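PDB 4ZBY: uracil-DNA glycosylase from Sulfolobus tokodaii str. 7, which belongs to the uracil-DNA glycosylase superfamily, with a mixed beta-sheet flanked by helices, and holds an iron/sulfur cluster and a uracil molecule. Local coordinates for residues T24-E30 with E48-P54; D2-I7 with R108-I113; I140-K146 with V159-Y163. All blocks are in the same frame, centred on the assembly; numbering follows the deposited sequence. Where two conformers were deposited one is given.

Contact 1: residues T24-E30 with E48-P54; sequences TNAVPGE and EDKEGRP. With URA (uracil), chain C.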
loop_
_atom_site.group_PDB
_atom_site.type_symbol
_atom_site.label_atom_id
_atom_site.label_comp_id
_atom_site.label_asym_id
_atom_site.label_seq_id
_atom_site.Cartn_x
_atom_site.Cartn_y
_atom_site.Cartn_z
ATOM N N THR A 24 11.757 -7.563 -14.246
ATOM C CA THR A 24 12.805 -6.658 -14.696
ATOM C C THR A 24 13.371 -5.992 -13.452
ATOM O O THR A 24 14.572 -6.047 -13.206
ATOM C CB THR A 24 12.279 -5.591 -15.665
ATOM O OG1 THR A 24 11.635 -6.246 -16.764
ATOM C CG2 THR A 24 13.464 -4.738 -16.229
ATOM N N ASN A 25 12.492 -5.404 -12.651
ATOM C CA ASN A 25 12.896 -4.780 -11.381
ATOM C C ASN A 25 11.947 -5.130 -10.261
ATOM O O ASN A 25 10.746 -5.030 -10.450
ATOM C CB ASN A 25 12.907 -3.253 -11.470
ATOM C CG ASN A 25 13.944 -2.738 -12.410
ATOM O OD1 ASN A 25 15.138 -2.723 -12.092
ATOM N ND2 ASN A 25 13.503 -2.313 -13.581
ATOM N N ALA A 26 12.483 -5.505 -9.100
ATOM C CA ALA A 26 11.660 -5.612 -7.888
ATOM C C ALA A 26 11.276 -4.196 -7.509
ATOM O O ALA A 26 11.971 -3.253 -7.899
ATOM C CB ALA A 26 12.432 -6.287 -6.754
ATOM N N VAL A 27 10.214 -4.042 -6.718
ATOM C CA VAL A 27 9.694 -2.725 -6.361
ATOM C C VAL A 27 9.532 -2.635 -4.853
ATOM O O VAL A 27 8.452 -2.992 -4.316
ATOM C CB VAL A 27 8.325 -2.468 -7.060
ATOM C CG1 VAL A 27 7.808 -1.078 -6.779
ATOM C CG2 VAL A 27 8.447 -2.680 -8.600
ATOM N N PRO A 28 10.573 -2.154 -4.146
ATOM C CA PRO A 28 10.499 -2.114 -2.679
ATOM C C PRO A 28 9.535 -1.049 -2.136
ATOM O O PRO A 28 8.954 -1.240 -1.063
ATOM C CB PRO A 28 11.941 -1.801 -2.244
ATOM C CG PRO A 28 12.615 -1.259 -3.434
ATOM C CD PRO A 28 11.926 -1.890 -4.651
ATOM N N GLY A 29 9.303 0.013 -2.888
ATOM C CA GLY A 29 8.475 1.102 -2.381
ATOM C C GLY A 29 9.356 2.322 -2.271
ATOM O O GLY A 29 10.573 2.194 -2.276
ATOM N N GLU A 30 8.739 3.497 -2.144
ATOM C CA GLU A 30 9.505 4.730 -2.081
ATOM C C GLU A 30 8.758 5.771 -1.256
ATOM O O GLU A 30 7.521 5.739 -1.173
ATOM C CB GLU A 30 9.805 5.246 -3.500
ATOM C CG GLU A 30 8.597 5.701 -4.303
ATOM C CD GLU A 30 8.922 6.037 -5.762
ATOM O OE1 GLU A 30 10.077 5.856 -6.198
ATOM O OE2 GLU A 30 8.007 6.494 -6.470
ATOM N N GLU A 48 5.339 -0.567 -13.316
ATOM C CA GLU A 48 6.087 -0.627 -12.060
ATOM C C GLU A 48 7.305 -1.533 -12.193
ATOM O O GLU A 48 8.391 -1.210 -11.744
ATOM C CB GLU A 48 5.178 -1.126 -10.929
ATOM C CG GLU A 48 4.121 -0.106 -10.508
ATOM C CD GLU A 48 2.997 0.042 -11.510
ATOM O OE1 GLU A 48 2.716 -0.912 -12.299
ATOM O OE2 GLU A 48 2.389 1.130 -11.527
ATOM N N ASP A 49 7.102 -2.688 -12.810
ATOM C CA ASP A 49 8.163 -3.651 -13.071
ATOM C C ASP A 49 9.252 -3.036 -13.945
ATOM O O ASP A 49 10.447 -3.182 -13.678
ATOM C CB ASP A 49 7.545 -4.895 -13.746
ATOM C CG ASP A 49 8.571 -5.937 -14.156
ATOM O OD1 ASP A 49 9.349 -6.393 -13.310
ATOM O OD2 ASP A 49 8.575 -6.326 -15.343
ATOM N N LYS A 50 8.825 -2.361 -15.008
ATOM C CA LYS A 50 9.763 -1.729 -15.929
ATOM C C LYS A 50 10.587 -0.663 -15.219
ATOM O O LYS A 50 11.777 -0.492 -15.510
ATOM C CB LYS A 50 9.025 -1.100 -17.112
ATOM C CG LYS A 50 8.600 -2.063 -18.188
ATOM C CD LYS A 50 8.190 -1.304 -19.444
ATOM C CE LYS A 50 7.865 -2.240 -20.595
ATOM N NZ LYS A 50 6.465 -2.759 -20.533
ATOM N N GLU A 51 9.950 0.057 -14.305
ATOM C CA GLU A 51 10.585 1.225 -13.696
ATOM C C GLU A 51 11.212 0.992 -12.332
ATOM O O GLU A 51 12.023 1.796 -11.900
ATOM C CB GLU A 51 9.565 2.375 -13.599
ATOM C CG GLU A 51 9.217 2.937 -14.967
ATOM C CD GLU A 51 8.139 4.007 -14.924
ATOM O OE1 GLU A 51 8.200 4.888 -14.038
ATOM O OE2 GLU A 51 7.232 3.957 -15.787
ATOM N N GLY A 52 10.839 -0.080 -11.642
ATOM C CA GLY A 52 11.296 -0.305 -10.275
ATOM C C GLY A 52 10.633 0.583 -9.221
ATOM O O GLY A 52 11.173 0.790 -8.136
ATOM N N ARG A 53 9.454 1.104 -9.548
ATOM C CA ARG A 53 8.774 2.128 -8.737
ATOM C C ARG A 53 7.313 1.741 -8.580
ATOM O O ARG A 53 6.748 1.209 -9.508
ATOM C CB ARG A 53 8.860 3.496 -9.411
ATOM C CG ARG A 53 10.231 3.898 -9.909
ATOM C CD ARG A 53 10.151 5.283 -10.465
ATOM N NE ARG A 53 9.436 6.129 -9.515
ATOM C CZ ARG A 53 8.847 7.276 -9.828
ATOM N NH1 ARG A 53 8.909 7.744 -11.074
ATOM N NH2 ARG A 53 8.216 7.965 -8.886
ATOM N N PRO A 54 6.697 2.011 -7.414
ATOM C CA PRO A 54 5.292 1.647 -7.230
ATOM C C PRO A 54 4.346 2.678 -7.862
ATOM O O PRO A 54 4.681 3.868 -7.953
ATOM C CB PRO A 54 5.139 1.612 -5.706
ATOM C CG PRO A 54 6.102 2.649 -5.244
ATOM C CD PRO A 54 7.284 2.606 -6.194
HETATM N N1 URA C . -1.121 -1.867 -8.556
HETATM C C2 URA C . -0.696 -2.021 -7.282
HETATM O O2 URA C . -1.283 -2.703 -6.464
HETATM N N3 URA C . 0.520 -1.536 -7.003
HETATM C C4 URA C . 1.351 -0.911 -7.864
HETATM O O4 URA C . 2.404 -0.453 -7.454
HETATM C C5 URA C . 0.871 -0.758 -9.180
HETATM C C6 URA C . -0.357 -1.228 -9.504
HETATM O O HOH W 1 9.819 -8.201 -16.590
HETATM O O HOH W 2 8.379 -6.571 -10.736
HETATM O O HOH W 3 10.411 1.149 -5.333
#
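Two successive backbone amides, Thr24 N and Asn25 N, converge on a single carboxylate oxygen, Asp49 OD1. Asp49 belongs to helix 46-51, which follows the pocket residues Gly41, Glu42, Ala43 and Gly45 in this alpha/beta glycosylase fold, so the bonds tie the irregular run 24-30 to a helix beside the uracil pocket. The evidence is unequal for the two donors: Thr24 N lies 2.8 Å from Asp49 OD1 on its syn side, with an N-H...O angle of 158°, whereas Asn25 N at 3.4 Å from Asp49 OD1 makes a weak bond. Asp49 carries CG anti to its own nitrogen (chi1 176°), which swings the carboxylate across to these amides. Waters complete the grip, one donating to Asp49 OD1 and Asn25 O, another bridging Thr24 OG1 and Asp49 OD2.

Asn25 works on the helix end, its ND2 donating to Asp49 O at 3.2 Å in the carbonyl plane. Its CB rests 3.6 Å from Gly52 CA, where the chain leaves the helix with positive phi. Val27 then splits its branches, CG2 facing Glu48 O and CG1 pressing on the Arg53-Pro54 peptide, 3.3 Å from Pro54 N. Farther along, Arg53 NH2 and Glu30 OE2 form a salt bridge of 2.8 Å; the two flat groups are turned 44° apart, and NE adds weak bonds. Arg75 shares Glu30 OE2. On the ligand side the Glu48 carboxylate, held through OE2 by Val56 N and Gly57 N, brings its CD to 3.3 Å from C5 of uracil.

Contact 2: residues D2-I7 with R108-I113; sequences DSLEKI and RQIDII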
loop_
_atom_site.group_PDB
_atom_site.type_symbol
_atom_site.label_atom_id
_atom_site.label_comp_id
_atom_site.label_asym_id
_atom_site.label_seq_id
_atom_site.Cartn_x
_atom_site.Cartn_y
_atom_site.Cartn_z
ATOM N N ASP A 2 17.897 -2.787 11.452
ATOM C CA ASP A 2 17.085 -2.727 10.244
ATOM C C ASP A 2 16.934 -1.287 9.783
ATOM O O ASP A 2 17.078 -0.345 10.569
ATOM C CB ASP A 2 15.715 -3.368 10.468
ATOM C CG ASP A 2 15.113 -3.930 9.177
ATOM O OD1 ASP A 2 15.785 -3.874 8.127
ATOM O OD2 ASP A 2 13.984 -4.435 9.228
ATOM N N SER A 3 16.667 -1.118 8.497
ATOM C CA SER A 3 16.474 0.202 7.913
ATOM C C SER A 3 15.728 0.055 6.612
ATOM O O SER A 3 15.746 -1.007 6.018
ATOM C CB SER A 3 17.811 0.912 7.691
ATOM O OG SER A 3 18.617 0.228 6.752
ATOM N N LEU A 4 15.079 1.127 6.162
ATOM C CA LEU A 4 14.410 1.093 4.868
ATOM C C LEU A 4 15.449 0.833 3.764
ATOM O O LEU A 4 15.161 0.165 2.757
ATOM C CB LEU A 4 13.648 2.392 4.615
ATOM C CG LEU A 4 12.452 2.624 5.528
ATOM C CD1 LEU A 4 11.763 3.921 5.132
ATOM C CD2 LEU A 4 11.466 1.438 5.450
ATOM N N GLU A 5 16.652 1.350 3.974
ATOM C CA GLU A 5 17.743 1.131 3.042
ATOM C C GLU A 5 18.096 -0.341 2.917
ATOM O O GLU A 5 18.330 -0.826 1.811
ATOM C CB GLU A 5 18.980 1.932 3.480
ATOM C CG GLU A 5 18.792 3.448 3.385
ATOM C CD GLU A 5 18.427 4.124 4.722
ATOM O OE1 GLU A 5 17.569 3.594 5.466
ATOM O OE2 GLU A 5 19.005 5.202 5.027
ATOM N N LYS A 6 18.142 -1.041 4.046
ATOM C CA LYS A 6 18.499 -2.456 4.069
ATOM C C LYS A 6 17.415 -3.266 3.375
ATOM O O LYS A 6 17.692 -4.154 2.565
ATOM C CB LYS A 6 18.689 -2.932 5.511
ATOM C CG LYS A 6 19.079 -4.387 5.704
ATOM C CD LYS A 6 19.200 -4.667 7.207
ATOM C CE LYS A 6 19.781 -6.031 7.530
ATOM N NZ LYS A 6 20.139 -6.119 8.983
ATOM N N ILE A 7 16.176 -2.944 3.703
ATOM C CA ILE A 7 15.037 -3.615 3.084
ATOM C C ILE A 7 15.056 -3.420 1.567
ATOM O O ILE A 7 14.850 -4.380 0.791
ATOM C CB ILE A 7 13.732 -3.090 3.689
ATOM C CG1 ILE A 7 13.681 -3.421 5.179
ATOM C CG2 ILE A 7 12.521 -3.663 2.902
ATOM C CD1 ILE A 7 12.623 -2.625 5.928
ATOM N N ARG A 108 8.420 -5.139 8.105
ATOM C CA ARG A 108 9.631 -4.430 8.508
ATOM C C ARG A 108 9.543 -2.955 8.168
ATOM O O ARG A 108 10.040 -2.103 8.923
ATOM C CB ARG A 108 10.857 -5.059 7.848
ATOM C CG ARG A 108 11.174 -6.434 8.421
ATOM C CD ARG A 108 12.202 -7.194 7.587
ATOM N NE ARG A 108 13.454 -6.460 7.407
ATOM C CZ ARG A 108 14.420 -6.859 6.588
ATOM N NH1 ARG A 108 14.253 -7.975 5.887
ATOM N NH2 ARG A 108 15.537 -6.152 6.462
ATOM N N GLN A 109 8.894 -2.645 7.050
ATOM C CA GLN A 109 8.761 -1.255 6.619
ATOM C C GLN A 109 7.820 -0.511 7.567
ATOM O O GLN A 109 8.089 0.645 7.972
ATOM C CB GLN A 109 8.269 -1.171 5.156
ATOM C CG GLN A 109 9.315 -1.647 4.180
ATOM C CD GLN A 109 8.791 -1.773 2.756
ATOM O OE1 GLN A 109 7.679 -2.258 2.547
ATOM N NE2 GLN A 109 9.577 -1.312 1.777
ATOM N N ILE A 110 6.716 -1.165 7.917
ATOM C CA ILE A 110 5.798 -0.592 8.898
ATOM C C ILE A 110 6.491 -0.396 10.250
ATOM O O ILE A 110 6.314 0.646 10.888
ATOM C CB ILE A 110 4.544 -1.467 9.067
ATOM C CG1 ILE A 110 3.758 -1.522 7.768
ATOM C CG2 ILE A 110 3.660 -0.945 10.217
ATOM C CD1 ILE A 110 2.655 -2.564 7.796
ATOM N N ASP A 111 7.291 -1.377 10.672
ATOM C CA ASP A 111 7.995 -1.308 11.958
ATOM C C ASP A 111 8.870 -0.084 12.068
ATOM O O ASP A 111 9.027 0.497 13.159
ATOM C CB ASP A 111 8.868 -2.552 12.158
ATOM C CG ASP A 111 8.083 -3.727 12.640
ATOM O OD1 ASP A 111 6.877 -3.537 12.873
ATOM O OD2 ASP A 111 8.663 -4.832 12.804
ATOM N N ILE A 112 9.447 0.308 10.936
ATOM C CA ILE A 112 10.371 1.420 10.906
ATOM C C ILE A 112 9.622 2.736 10.753
ATOM O O ILE A 112 9.877 3.683 11.499
ATOM C CB ILE A 112 11.390 1.270 9.766
ATOM C CG1 ILE A 112 12.444 0.208 10.117
ATOM C CG2 ILE A 112 12.056 2.602 9.451
ATOM C CD1 ILE A 112 13.089 -0.414 8.888
ATOM N N ILE A 113 8.708 2.799 9.795
ATOM C CA ILE A 113 7.999 4.042 9.541
ATOM C C ILE A 113 7.018 4.432 10.658
ATOM O O ILE A 113 6.951 5.605 11.037
ATOM C CB ILE A 113 7.273 3.955 8.191
ATOM C CG1 ILE A 113 8.312 3.816 7.069
ATOM C CG2 ILE A 113 6.466 5.208 7.944
ATOM C CD1 ILE A 113 7.727 3.347 5.754
HETATM O O HOH W 4 12.016 -3.341 10.717
HETATM O O HOH W 5 12.255 -0.112 1.956
#
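Asp2 OD1 is gripped from opposite faces of its carboxylate plane, by Arg108 NH2 on one and by Ser3 N on the other. The bond from Arg108 NH2 to Asp2 OD1 is 2.8 Å long and nearly straight, at 173°; the backbone donor Ser3 N, at 2.9 Å from Asp2 OD1, arrives from above the plane. Arg108 NE takes the second oxygen, Asp2 OD2, also at 2.8 Å, so the guanidinium holds the acid side-on, one nitrogen to each oxygen. The planes of the two groups are inclined by 38°, yet both acceptors lie close to the guanidinium plane. Arg108 reaches them by bending at chi3 (56°). A water donates to both Asp2 OD2 and Arg108 O, adding a link from the carboxylate to the backbone of helix 96-113.

This bridge closes one end of a packing between the start of helix 4-12 and the last turns of helix 96-113. Ser3 is the N-cap of the shorter helix, its OG accepting from Lys6 N. Ile7 lays CG1 over one face of the Arg108 guanidinium, 3.5 Å from NH2, and meets Ile112 tip to tip through the two CD1 atoms. Ile112 CD1 also lies against the Ser3 backbone, 3.5 Å from Ser3 C. Leu4 and Ile112 lie side by side, pointing opposite ways, with Leu4 CG 3.9 Å from Ile112 CG2, and Leu4 sends CD1 across to Ile113. Gln109 NE2 donates to Pro28 O, and a water connects it with Leu4 O.

Glu10 binds Arg108 NH1, so the guanidinium is held by two acids; this would be expected to stabilise its positive charge, while the paired donors on Asp2 probably favour its ionised form.

Contact 3: residues I140-K146 with V159-Y163; sequences ITKVRGK and VFPTY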
loop_
_atom_site.group_PDB
_atom_site.type_symbol
_atom_site.label_atom_id
_atom_site.label_comp_id
_atom_site.label_asym_id
_atom_site.label_seq_id
_atom_site.Cartn_x
_atom_site.Cartn_y
_atom_site.Cartn_z
ATOM N N ILE A 140 -13.624 -6.476 0.748
ATOM C CA ILE A 140 -13.251 -5.077 0.664
ATOM C C ILE A 140 -14.498 -4.183 0.572
ATOM O O ILE A 140 -14.504 -3.095 1.127
ATOM C CB ILE A 140 -12.287 -4.811 -0.531
ATOM C CG1 ILE A 140 -11.690 -3.400 -0.440
ATOM C CG2 ILE A 140 -12.965 -5.073 -1.877
ATOM C CD1 ILE A 140 -10.877 -3.172 0.839
ATOM N N THR A 141 -15.554 -4.647 -0.084
ATOM C CA THR A 141 -16.762 -3.836 -0.230
ATOM C C THR A 141 -17.345 -3.536 1.147
ATOM O O THR A 141 -17.792 -2.410 1.439
ATOM C CB THR A 141 -17.806 -4.536 -1.123
ATOM O OG1 THR A 141 -17.286 -4.655 -2.453
ATOM C CG2 THR A 141 -19.095 -3.743 -1.182
ATOM N N LYS A 142 -17.283 -4.530 2.020
ATOM C CA LYS A 142 -17.959 -4.426 3.316
ATOM C C LYS A 142 -17.133 -3.652 4.330
ATOM O O LYS A 142 -17.681 -3.120 5.310
ATOM C CB LYS A 142 -18.270 -5.816 3.861
ATOM C CG LYS A 142 -19.507 -6.428 3.238
ATOM C CD LYS A 142 -19.694 -7.866 3.672
ATOM C CE LYS A 142 -20.961 -8.440 3.083
ATOM N NZ LYS A 142 -21.176 -9.826 3.538
ATOM N N VAL A 143 -15.824 -3.582 4.114
ATOM C CA VAL A 143 -14.971 -2.998 5.137
ATOM C C VAL A 143 -14.372 -1.659 4.749
ATOM O O VAL A 143 -13.862 -0.959 5.614
ATOM C CB VAL A 143 -13.817 -3.951 5.551
ATOM C CG1 VAL A 143 -14.357 -5.352 5.903
ATOM C CG2 VAL A 143 -12.694 -3.988 4.483
ATOM N N ARG A 144 -14.411 -1.293 3.469
ATOM C CA ARG A 144 -13.802 -0.019 3.062
ATOM C C ARG A 144 -14.584 1.180 3.585
ATOM O O ARG A 144 -15.784 1.064 3.963
ATOM C CB ARG A 144 -13.689 0.074 1.532
ATOM C CG ARG A 144 -15.050 0.014 0.799
ATOM C CD ARG A 144 -15.182 1.146 -0.237
ATOM N NE ARG A 144 -15.372 2.453 0.390
ATOM C CZ ARG A 144 -16.546 2.952 0.760
ATOM N NH1 ARG A 144 -17.664 2.247 0.604
ATOM N NH2 ARG A 144 -16.610 4.156 1.318
ATOM N N GLY A 145 -13.884 2.319 3.629
ATOM C CA GLY A 145 -14.507 3.615 3.819
ATOM C C GLY A 145 -14.648 4.023 5.271
ATOM O O GLY A 145 -15.352 4.976 5.596
ATOM N N LYS A 146 -13.989 3.302 6.160
ATOM C CA LYS A 146 -13.926 3.780 7.525
ATOM C C LYS A 146 -12.601 3.399 8.152
ATOM O O LYS A 146 -11.817 2.624 7.585
ATOM C CB LYS A 146 -15.105 3.256 8.344
ATOM C CG LYS A 146 -15.044 1.805 8.732
ATOM C CD LYS A 146 -16.096 1.550 9.804
ATOM C CE LYS A 146 -16.170 0.094 10.202
ATOM N NZ LYS A 146 -17.353 -0.161 11.084
ATOM N N VAL A 159 -5.933 2.404 10.330
ATOM C CA VAL A 159 -5.958 1.688 9.062
ATOM C C VAL A 159 -7.226 2.057 8.311
ATOM O O VAL A 159 -8.331 1.982 8.849
ATOM C CB VAL A 159 -5.885 0.151 9.253
ATOM C CG1 VAL A 159 -6.075 -0.577 7.901
ATOM C CG2 VAL A 159 -4.562 -0.243 9.890
ATOM N N PHE A 160 -7.063 2.473 7.066
ATOM C CA PHE A 160 -8.199 2.914 6.278
ATOM C C PHE A 160 -8.241 2.208 4.935
ATOM O O PHE A 160 -7.479 2.543 4.033
ATOM C CB PHE A 160 -8.139 4.437 6.071
ATOM C CG PHE A 160 -9.442 5.036 5.694
ATOM C CD1 PHE A 160 -10.142 5.809 6.603
ATOM C CD2 PHE A 160 -10.004 4.805 4.437
ATOM C CE1 PHE A 160 -11.389 6.341 6.266
ATOM C CE2 PHE A 160 -11.252 5.341 4.093
ATOM C CZ PHE A 160 -11.924 6.120 5.000
ATOM N N PRO A 161 -9.139 1.218 4.795
ATOM C CA PRO A 161 -9.185 0.503 3.528
ATOM C C PRO A 161 -9.964 1.268 2.467
ATOM O O PRO A 161 -10.973 1.863 2.795
ATOM C CB PRO A 161 -9.924 -0.805 3.881
ATOM C CG PRO A 161 -9.930 -0.864 5.385
ATOM C CD PRO A 161 -9.946 0.565 5.839
ATOM N N THR A 162 -9.503 1.240 1.225
ATOM C CA THR A 162 -10.258 1.779 0.097
ATOM C C THR A 162 -10.256 0.801 -1.078
ATOM O O THR A 162 -9.570 -0.222 -1.053
ATOM C CB THR A 162 -9.673 3.107 -0.396
ATOM O OG1 THR A 162 -8.494 2.849 -1.177
ATOM C CG2 THR A 162 -9.299 4.022 0.780
ATOM N N TYR A 163 -11.022 1.118 -2.118
ATOM C CA TYR A 163 -10.934 0.350 -3.350
ATOM C C TYR A 163 -9.581 0.634 -3.961
ATOM O O TYR A 163 -8.948 1.633 -3.649
ATOM C CB TYR A 163 -12.060 0.712 -4.316
ATOM C CG TYR A 163 -13.426 0.218 -3.900
ATOM C CD1 TYR A 163 -13.600 -1.064 -3.377
ATOM C CD2 TYR A 163 -14.546 1.022 -4.046
ATOM C CE1 TYR A 163 -14.851 -1.520 -3.000
ATOM C CE2 TYR A 163 -15.806 0.568 -3.679
ATOM C CZ TYR A 163 -15.950 -0.699 -3.152
ATOM O OH TYR A 163 -17.198 -1.151 -2.776
HETATM O O HOH W 6 -18.310 -0.357 -0.551
#
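Arg144 lays its CD methylene over one face of the Tyr163 ring, 3.6 Å from the centroid and 16° off the normal, a CH-pi contact. A chi1 of 61° tucks Arg144 CG in over its own backbone, and further bends at chi2 and chi3 fold the chain across the ring. At the ring edge, near its plane, lie Ile140 CG2 and Thr141 OG1, so face and edge are both packed from segment 140-146. A water joins three groups here: it donates to Thr141 O, accepts from Arg144 NH1 and lies 2.6 Å from Tyr163 OH.

One direct hydrogen bond joins the backbones, from Gly145 N to Pro161 O, 3.1 Å long with an N-H...O angle of 163°. It comes just after helix 140-143 has ended, where Gly145 turns with positive phi. Beside it is an apolar pair, Ile140 CD1 lying 4.0 Å from Pro161 CB. The Phe160 ring lies with a face toward Lys146 N. Lys146 O is buried against Pro161 CD at 3.3 Å, with no polar partner in the model.

In the next shell, Asp181 of helix 172-190 forms a salt bridge with Arg144 NH2, while Leu174 touches the tyrosine. Tyr163 immediately precedes His164 of the uracil pocket. Strand 155-162 runs between strand 117-121, its parallel neighbour, and the antiparallel edge strand 148-152; helix 140-143 packs at its C-terminal end, with Thr126 of helix 123-133 touching Ile140, Val143 and Pro161.

Overall arrangement
Contacts 1 and 2 touch each other, whereas contact 3 lies across the centre of the chain from both. The centres of contacts 1 and 2 are about 17 Å apart, and the two meet where Gln109 NE2 approaches Pro28 O at 2.9 Å; in sequence, contact 1 is nested within the loop that contact 2 closes. Contact 3 is about 25 Å from each, centre to centre, with nearest atoms about 14 Å from contact 1 and 8 Å from contact 2. Contact 1 supplies Glu48 and Pro54 to the uracil pocket, and contact 3 leads directly into His164. The Ala26 side chain of contact 1 is about 5 Å from the iron/sulfur cluster, and the Ile7 side chain of contact 2 about 9 Å.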